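Local structure of cortical-lytic enzyme (Bacillus cereus, 4S3J) at residues V72-L77 and L83-I88; I5-S10 and Y56-D61; S62-S67 and M397-I402. The protein acts as an N-acetylglucosaminidase in cortex peptidoglycan breakdown during spore germination, probably cleaving partially degraded peptidoglycan and recognising its muramic acid delta-lactam. One frame throughout, in Å; residues are numbered along the deposited sequence.

Contact 1. Residues V72-L77 and L83-I88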
# COMPACT_ATOMS: atom_id res chain seq x y z
N VAL A 72 4.22 -17.88 13.50
CA VAL A 72 4.63 -19.00 14.36
C VAL A 72 6.10 -18.89 14.73
O VAL A 72 6.93 -18.58 13.89
CB VAL A 72 4.37 -20.36 13.67
CG1 VAL A 72 2.90 -20.54 13.36
CG2 VAL A 72 5.16 -20.48 12.42
N PRO A 73 6.45 -19.08 16.01
CA PRO A 73 7.88 -19.00 16.30
C PRO A 73 8.72 -19.98 15.48
O PRO A 73 8.30 -21.12 15.26
CB PRO A 73 7.97 -19.36 17.79
CG PRO A 73 6.61 -19.12 18.34
CD PRO A 73 5.64 -19.34 17.21
N LEU A 74 9.88 -19.54 15.01
CA LEU A 74 10.71 -20.36 14.13
C LEU A 74 11.13 -21.68 14.79
O LEU A 74 11.14 -22.72 14.14
CB LEU A 74 11.95 -19.57 13.70
CG LEU A 74 13.00 -20.34 12.90
CD1 LEU A 74 12.42 -20.98 11.67
CD2 LEU A 74 14.21 -19.47 12.57
N ALA A 75 11.47 -21.64 16.08
CA ALA A 75 11.86 -22.87 16.78
C ALA A 75 10.73 -23.89 16.79
O ALA A 75 10.98 -25.09 16.69
CB ALA A 75 12.29 -22.56 18.21
N SER A 76 9.49 -23.43 16.96
CA SER A 76 8.35 -24.35 16.98
C SER A 76 8.12 -24.98 15.62
O SER A 76 7.84 -26.16 15.52
CB SER A 76 7.08 -23.63 17.44
OG SER A 76 7.26 -23.05 18.72
N LEU A 77 8.21 -24.17 14.57
CA LEU A 77 8.01 -24.69 13.20
C LEU A 77 9.07 -25.71 12.86
O LEU A 77 8.77 -26.75 12.29
CB LEU A 77 8.06 -23.54 12.20
CG LEU A 77 7.95 -23.90 10.72
CD1 LEU A 77 6.61 -24.52 10.43
CD2 LEU A 77 8.15 -22.64 9.84
N LEU A 83 13.23 -30.51 11.73
CA LEU A 83 14.19 -29.83 10.86
C LEU A 83 15.08 -28.90 11.66
O LEU A 83 14.71 -28.48 12.75
CB LEU A 83 13.46 -29.02 9.77
CG LEU A 83 12.56 -29.78 8.81
CD1 LEU A 83 11.80 -28.81 7.89
CD2 LEU A 83 13.36 -30.77 7.98
N SER A 84 16.24 -28.56 11.11
CA SER A 84 17.12 -27.55 11.71
C SER A 84 16.66 -26.16 11.27
O SER A 84 16.03 -26.02 10.22
CB SER A 84 18.57 -27.79 11.31
OG SER A 84 18.82 -27.34 9.99
N LEU A 85 17.00 -25.15 12.07
CA LEU A 85 16.54 -23.78 11.83
C LEU A 85 16.92 -23.20 10.46
O LEU A 85 16.20 -22.36 9.93
CB LEU A 85 17.07 -22.86 12.94
CG LEU A 85 16.60 -23.18 14.36
CD1 LEU A 85 17.29 -22.30 15.40
CD2 LEU A 85 15.09 -23.05 14.48
N LYS A 86 18.03 -23.66 9.89
CA LYS A 86 18.49 -23.22 8.56
C LYS A 86 18.43 -24.35 7.53
O LYS A 86 19.12 -24.31 6.51
CB LYS A 86 19.92 -22.65 8.61
CG LYS A 86 20.06 -21.28 9.26
CD LYS A 86 21.18 -20.50 8.56
CE LYS A 86 21.23 -19.03 8.95
NZ LYS A 86 22.34 -18.32 8.25
N SER A 87 17.61 -25.35 7.80
CA SER A 87 17.51 -26.55 6.97
C SER A 87 17.23 -26.23 5.50
O SER A 87 16.43 -25.34 5.21
CB SER A 87 16.41 -27.47 7.50
OG SER A 87 16.33 -28.65 6.73
N ILE A 88 17.88 -26.95 4.59
CA ILE A 88 17.70 -26.74 3.16
C ILE A 88 16.36 -27.31 2.69
O ILE A 88 16.14 -28.52 2.75
CB ILE A 88 18.80 -27.44 2.33
CG1 ILE A 88 20.19 -26.91 2.69
CG2 ILE A 88 18.52 -27.31 0.82
CD1 ILE A 88 21.30 -27.85 2.23
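Leu74 and Leu85 meet in a small apolar contact, and one methyl does the touching: CD2 of Leu85 reaches across to the branch point of Leu74, with 3.8 Å between Leu85 CD2 and Leu74 CG. The same methyl settles against the helix backbone, 4.0 Å from Ala75 CA, while the CB of Ala75 points away. Leu74 CG lies anti to its own nitrogen (chi1 173°), which carries the branch out from the start of helix 74-80 toward the loop. Leu74 also touches Leu63 and Ser67 of helix 63-70, so it is shared between that helix and the loop.

Polar bonds run within each segment. Pro73 is the N-cap residue, and its O accepts from Leu77 N at 3.1 Å. In the loop, Ser84 to Ser87 form a type I turn closed by Ser87 N to Ser84 O at 3.0 Å, with Leu85 at its first inner corner.

Between 72-77 and 83-88, both in the second LysM domain, the contact is therefore purely van der Waals: one leucine methyl laid on the first turn of the helix, with no directional bond between the two segments to fix its exact position.

Contact 2. Residues I5-S10 and Y56-D61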
# COMPACT_ATOMS: atom_id res chain seq x y z
N ILE A 5 0.30 -19.16 -0.72
CA ILE A 5 0.65 -18.69 -2.05
C ILE A 5 1.29 -19.84 -2.85
O ILE A 5 2.11 -20.60 -2.33
CB ILE A 5 1.63 -17.51 -1.95
CG1 ILE A 5 0.97 -16.34 -1.23
CG2 ILE A 5 2.08 -17.08 -3.35
CD1 ILE A 5 1.96 -15.28 -0.77
N VAL A 6 0.87 -20.01 -4.10
CA VAL A 6 1.44 -20.99 -5.03
C VAL A 6 1.81 -20.27 -6.33
O VAL A 6 1.00 -19.50 -6.87
CB VAL A 6 0.46 -22.14 -5.34
CG1 VAL A 6 1.05 -23.10 -6.37
CG2 VAL A 6 0.14 -22.89 -4.07
N THR A 7 3.01 -20.53 -6.85
CA THR A 7 3.42 -19.98 -8.14
C THR A 7 3.07 -20.95 -9.26
O THR A 7 3.40 -22.14 -9.18
CB THR A 7 4.93 -19.68 -8.17
OG1 THR A 7 5.24 -18.68 -7.19
CG2 THR A 7 5.39 -19.13 -9.50
N VAL A 8 2.38 -20.44 -10.28
CA VAL A 8 1.95 -21.24 -11.42
C VAL A 8 3.17 -21.77 -12.20
O VAL A 8 4.15 -21.06 -12.42
CB VAL A 8 1.04 -20.40 -12.34
CG1 VAL A 8 0.73 -21.11 -13.66
CG2 VAL A 8 -0.27 -20.05 -11.61
N ARG A 9 3.11 -23.05 -12.53
CA ARG A 9 4.14 -23.75 -13.32
C ARG A 9 3.54 -24.17 -14.67
O ARG A 9 2.32 -24.23 -14.85
CB ARG A 9 4.67 -24.95 -12.56
CG ARG A 9 5.42 -24.51 -11.30
CD ARG A 9 6.02 -25.64 -10.48
NE ARG A 9 5.13 -26.77 -10.28
CZ ARG A 9 5.47 -27.87 -9.61
NH1 ARG A 9 6.69 -27.97 -9.09
NH2 ARG A 9 4.61 -28.86 -9.46
N SER A 10 4.43 -24.53 -15.59
CA SER A 10 4.04 -24.96 -16.93
C SER A 10 2.98 -26.06 -16.91
O SER A 10 3.16 -27.08 -16.25
CB SER A 10 5.26 -25.48 -17.69
OG SER A 10 6.30 -24.53 -17.71
N TYR A 56 3.10 -26.31 1.33
CA TYR A 56 4.02 -26.85 0.33
C TYR A 56 5.02 -25.78 -0.07
O TYR A 56 4.65 -24.69 -0.53
CB TYR A 56 3.25 -27.40 -0.87
CG TYR A 56 2.37 -28.55 -0.45
CD1 TYR A 56 2.88 -29.82 -0.25
CD2 TYR A 56 1.02 -28.35 -0.19
CE1 TYR A 56 2.08 -30.86 0.18
CE2 TYR A 56 0.21 -29.38 0.23
CZ TYR A 56 0.76 -30.63 0.42
OH TYR A 56 -0.04 -31.67 0.84
N VAL A 57 6.29 -26.10 0.12
CA VAL A 57 7.37 -25.14 -0.04
C VAL A 57 7.43 -24.54 -1.45
O VAL A 57 7.26 -25.23 -2.47
CB VAL A 57 8.73 -25.81 0.35
CG1 VAL A 57 9.92 -24.97 -0.09
CG2 VAL A 57 8.78 -26.10 1.85
N GLN A 58 7.62 -23.23 -1.48
CA GLN A 58 7.68 -22.47 -2.72
C GLN A 58 9.12 -22.03 -3.04
O GLN A 58 9.96 -21.97 -2.16
CB GLN A 58 6.78 -21.24 -2.61
CG GLN A 58 5.32 -21.57 -2.42
CD GLN A 58 4.77 -22.36 -3.56
OE1 GLN A 58 4.78 -21.89 -4.71
NE2 GLN A 58 4.33 -23.59 -3.28
N PRO A 59 9.37 -21.66 -4.30
CA PRO A 59 10.71 -21.16 -4.65
C PRO A 59 11.17 -20.00 -3.77
O PRO A 59 10.44 -19.02 -3.56
CB PRO A 59 10.56 -20.73 -6.10
CG PRO A 59 9.39 -21.52 -6.63
CD PRO A 59 8.48 -21.76 -5.47
N GLY A 60 12.40 -20.13 -3.26
CA GLY A 60 13.00 -19.11 -2.41
C GLY A 60 12.62 -19.15 -0.93
O GLY A 60 13.15 -18.39 -0.12
N ASP A 61 11.72 -20.05 -0.55
CA ASP A 61 11.30 -20.14 0.84
C ASP A 61 12.46 -20.52 1.76
O ASP A 61 13.39 -21.24 1.37
CB ASP A 61 10.21 -21.20 1.02
CG ASP A 61 8.80 -20.65 0.92
OD1 ASP A 61 8.58 -19.43 1.07
OD2 ASP A 61 7.89 -21.47 0.69
O HOH W 1 5.18 -18.96 -4.56
O HOH W 2 5.37 -23.34 -7.39
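Gln58 lays its side chain across the edge of strand 3-7, its CG and CD in front of the carbonyl oxygen of Ile5 and its amide oxygen beside Val6. Gln58 CG comes to 3.4 Å from Ile5 O, and Gln58 OE1 passes Val6 CA at 3.5 Å. The direct link is Thr7 N to Gln58 OE1, a hydrogen bond of 3.1 Å and fairly straight at 159°. The N-H arrives from above the carbonyl plane of the amide.

Two waters also donate to Gln58 OE1. One is shared with the hydroxyl of Thr7, at 2.6 Å from Thr7 OG1, and the other with Thr7 O, so the oxygen is gripped by three donors and Thr7 is joined to it by three routes. At the far end of the amide, Gln58 NE2 gives a nearly linear bond to Tyr56 O at 3.0 Å, and that acceptor lies in the amide plane. With donors on one end and an acceptor on the other, the flip of the amide is settled. A bend at chi2 (-61°) folds the side chain back so that NE2 can meet its own chain.

The backbone of Gln58 is held too: Gln58 N donates to Asp61 OD2 at 2.8 Å, and Asp61 N returns to Gln58 O, closing a type II turn with Gly60 at positive phi. Ile5 and Thr7 also touch helix 387-400. What is joined here is the pair of LysM domains: the first strand of one beta-alpha-alpha-beta unit meets the loop between the first strand and first helix of the next.

Contact 3. Residues S62-S67 and M397-I402; sequences SLYRIS and MKEQGI
Tyr64 and Glu399 make this contact by themselves, bridging the second LysM domain and the glycosyl hydrolase family 18 TIM barrel. Tyr64 stands in the first turn of helix 63-70, and Glu399 near the C-terminal end of helix 387-400, which leads into barrel strand 404-408. Each gives up a similar, small amount of surface, and both are exposed, so the bridge lies at the outside of the domain boundary.

The phenol reaches across because Tyr64 CG is anti to its backbone nitrogen (chi1 176°), sending the ring away from the helix toward the barrel. Glu399 comes to meet it with a chain that is extended beyond CG. The two side chains meet at an angle, with ring and carboxylate planes turned 34° from each other. The carboxylate oxygen OE2 approaches the edge of the ring near its plane; it does not sit over a face. The hydroxyl is the donor. A carboxylate acceptor this close may polarise the phenol O-H.

The start of the LysM helix is held by its own bonds: Ser62 is its N-cap, with Arg65 N donating to Ser62 OG at 3.0 Å, and Ser67 OG bonds back to Tyr64 O at 2.7 Å within the same helix. Further ties join the domains: Arg65 NH1 bonds to Ser392 OG, and Lys398 NZ reaches Gln68 O and Asn71 OD1 just past the LysM segment. Gly401, the first residue past the barrel helix, has positive phi.

Tyr64 OH and Glu399 OE2 are only 2.5 Å apart, a very short hydrogen bond, and the same OE2 lies 3.3 Å from Tyr64 CE2 on the ring edge.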
# COMPACT_ATOMS: atom_id res chain seq x y z
N SER A 62 12.35 -20.07 3.00
CA SER A 62 13.19 -20.50 4.10
C SER A 62 12.26 -20.78 5.26
O SER A 62 11.12 -20.31 5.27
CB SER A 62 14.20 -19.42 4.46
OG SER A 62 13.53 -18.24 4.91
N LEU A 63 12.73 -21.52 6.26
CA LEU A 63 11.92 -21.74 7.44
C LEU A 63 11.66 -20.41 8.13
O LEU A 63 10.57 -20.18 8.63
CB LEU A 63 12.58 -22.73 8.39
CG LEU A 63 12.57 -24.20 7.97
CD1 LEU A 63 13.29 -25.03 9.04
CD2 LEU A 63 11.15 -24.74 7.76
N TYR A 64 12.65 -19.54 8.14
CA TYR A 64 12.47 -18.21 8.71
C TYR A 64 11.30 -17.47 8.03
O TYR A 64 10.41 -16.93 8.71
CB TYR A 64 13.75 -17.40 8.59
CG TYR A 64 13.57 -15.99 9.09
CD1 TYR A 64 13.57 -15.71 10.45
CD2 TYR A 64 13.36 -14.95 8.20
CE1 TYR A 64 13.38 -14.41 10.90
CE2 TYR A 64 13.17 -13.67 8.64
CZ TYR A 64 13.18 -13.41 9.99
OH TYR A 64 12.98 -12.11 10.40
N ARG A 65 11.27 -17.44 6.70
CA ARG A 65 10.20 -16.74 5.98
C ARG A 65 8.84 -17.34 6.30
O ARG A 65 7.87 -16.64 6.55
CB ARG A 65 10.42 -16.75 4.47
CG ARG A 65 9.30 -16.05 3.70
CD ARG A 65 9.46 -16.17 2.18
NE ARG A 65 8.32 -15.61 1.45
CZ ARG A 65 8.19 -14.33 1.12
NH1 ARG A 65 9.14 -13.47 1.47
NH2 ARG A 65 7.12 -13.90 0.44
N ILE A 66 8.76 -18.67 6.26
CA ILE A 66 7.48 -19.32 6.48
C ILE A 66 6.97 -19.04 7.91
O ILE A 66 5.76 -18.86 8.11
CB ILE A 66 7.62 -20.84 6.22
CG1 ILE A 66 8.00 -21.08 4.75
CG2 ILE A 66 6.34 -21.59 6.61
CD1 ILE A 66 8.58 -22.46 4.49
N SER A 67 7.87 -19.04 8.88
CA SER A 67 7.50 -18.73 10.26
C SER A 67 7.00 -17.28 10.37
O SER A 67 6.03 -17.02 11.08
CB SER A 67 8.67 -19.00 11.21
OG SER A 67 9.75 -18.11 11.05
N MET A 397 6.86 -5.61 7.88
CA MET A 397 6.10 -4.85 8.87
C MET A 397 6.20 -5.54 10.22
O MET A 397 6.40 -4.89 11.25
CB MET A 397 4.64 -4.71 8.46
CG MET A 397 4.42 -3.85 7.21
SD MET A 397 2.71 -3.98 6.60
CE MET A 397 1.79 -3.46 8.06
N LYS A 398 6.06 -6.85 10.21
CA LYS A 398 6.15 -7.63 11.44
C LYS A 398 7.53 -7.50 12.08
O LYS A 398 7.63 -7.27 13.30
CB LYS A 398 5.84 -9.11 11.16
CG LYS A 398 4.43 -9.36 10.66
CD LYS A 398 4.22 -10.80 10.27
CE LYS A 398 2.95 -10.99 9.40
NZ LYS A 398 2.69 -12.46 9.17
N GLU A 399 8.57 -7.65 11.27
CA GLU A 399 9.93 -7.58 11.78
C GLU A 399 10.22 -6.22 12.39
O GLU A 399 10.85 -6.13 13.44
CB GLU A 399 10.94 -7.87 10.67
CG GLU A 399 10.91 -9.29 10.13
CD GLU A 399 11.74 -9.43 8.87
OE1 GLU A 399 11.82 -8.45 8.10
OE2 GLU A 399 12.31 -10.51 8.63
N GLN A 400 9.76 -5.17 11.72
CA GLN A 400 10.07 -3.79 12.14
C GLN A 400 9.12 -3.28 13.21
O GLN A 400 9.40 -2.27 13.86
CB GLN A 400 10.05 -2.86 10.92
CG GLN A 400 11.13 -3.16 9.92
CD GLN A 400 12.52 -2.89 10.47
OE1 GLN A 400 12.72 -1.93 11.21
NE2 GLN A 400 13.47 -3.74 10.11
N GLY A 401 8.00 -3.96 13.41
CA GLY A 401 7.06 -3.60 14.46
C GLY A 401 6.33 -2.28 14.24
O GLY A 401 6.00 -1.59 15.20
N ILE A 402 6.06 -1.91 13.00
CA ILE A 402 5.43 -0.61 12.74
C ILE A 402 3.90 -0.70 12.81
O ILE A 402 3.33 -1.78 12.96
CB ILE A 402 5.86 -0.06 11.40
CG1 ILE A 402 5.51 -1.04 10.29
CG2 ILE A 402 7.37 0.21 11.37
CD1 ILE A 402 5.50 -0.37 8.93

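How the contacts relate
Contacts 1 and 3 share the second LysM domain, their centres about 13 Å apart. Helix 63-70 is followed, after a short link, by helix 74-80, and Val72 N lies 3.1 Å from Ser67 O, a probable hydrogen bond at the junction. Contact 1 sits inside the long chain loop closed by contact 3. Contact 2 closes at Asp61, one residue before contact 3 opens at Ser62, and Asp61 CG packs 3.9 Å from Ile66 CG1; those centres are about 18 Å apart. Contacts 1 and 2 do not touch, with nearest atoms about 6 Å apart. Together they run from within one LysM domain, to its partner, to the barrel. All three lie away from Glu220, the probable proton donor.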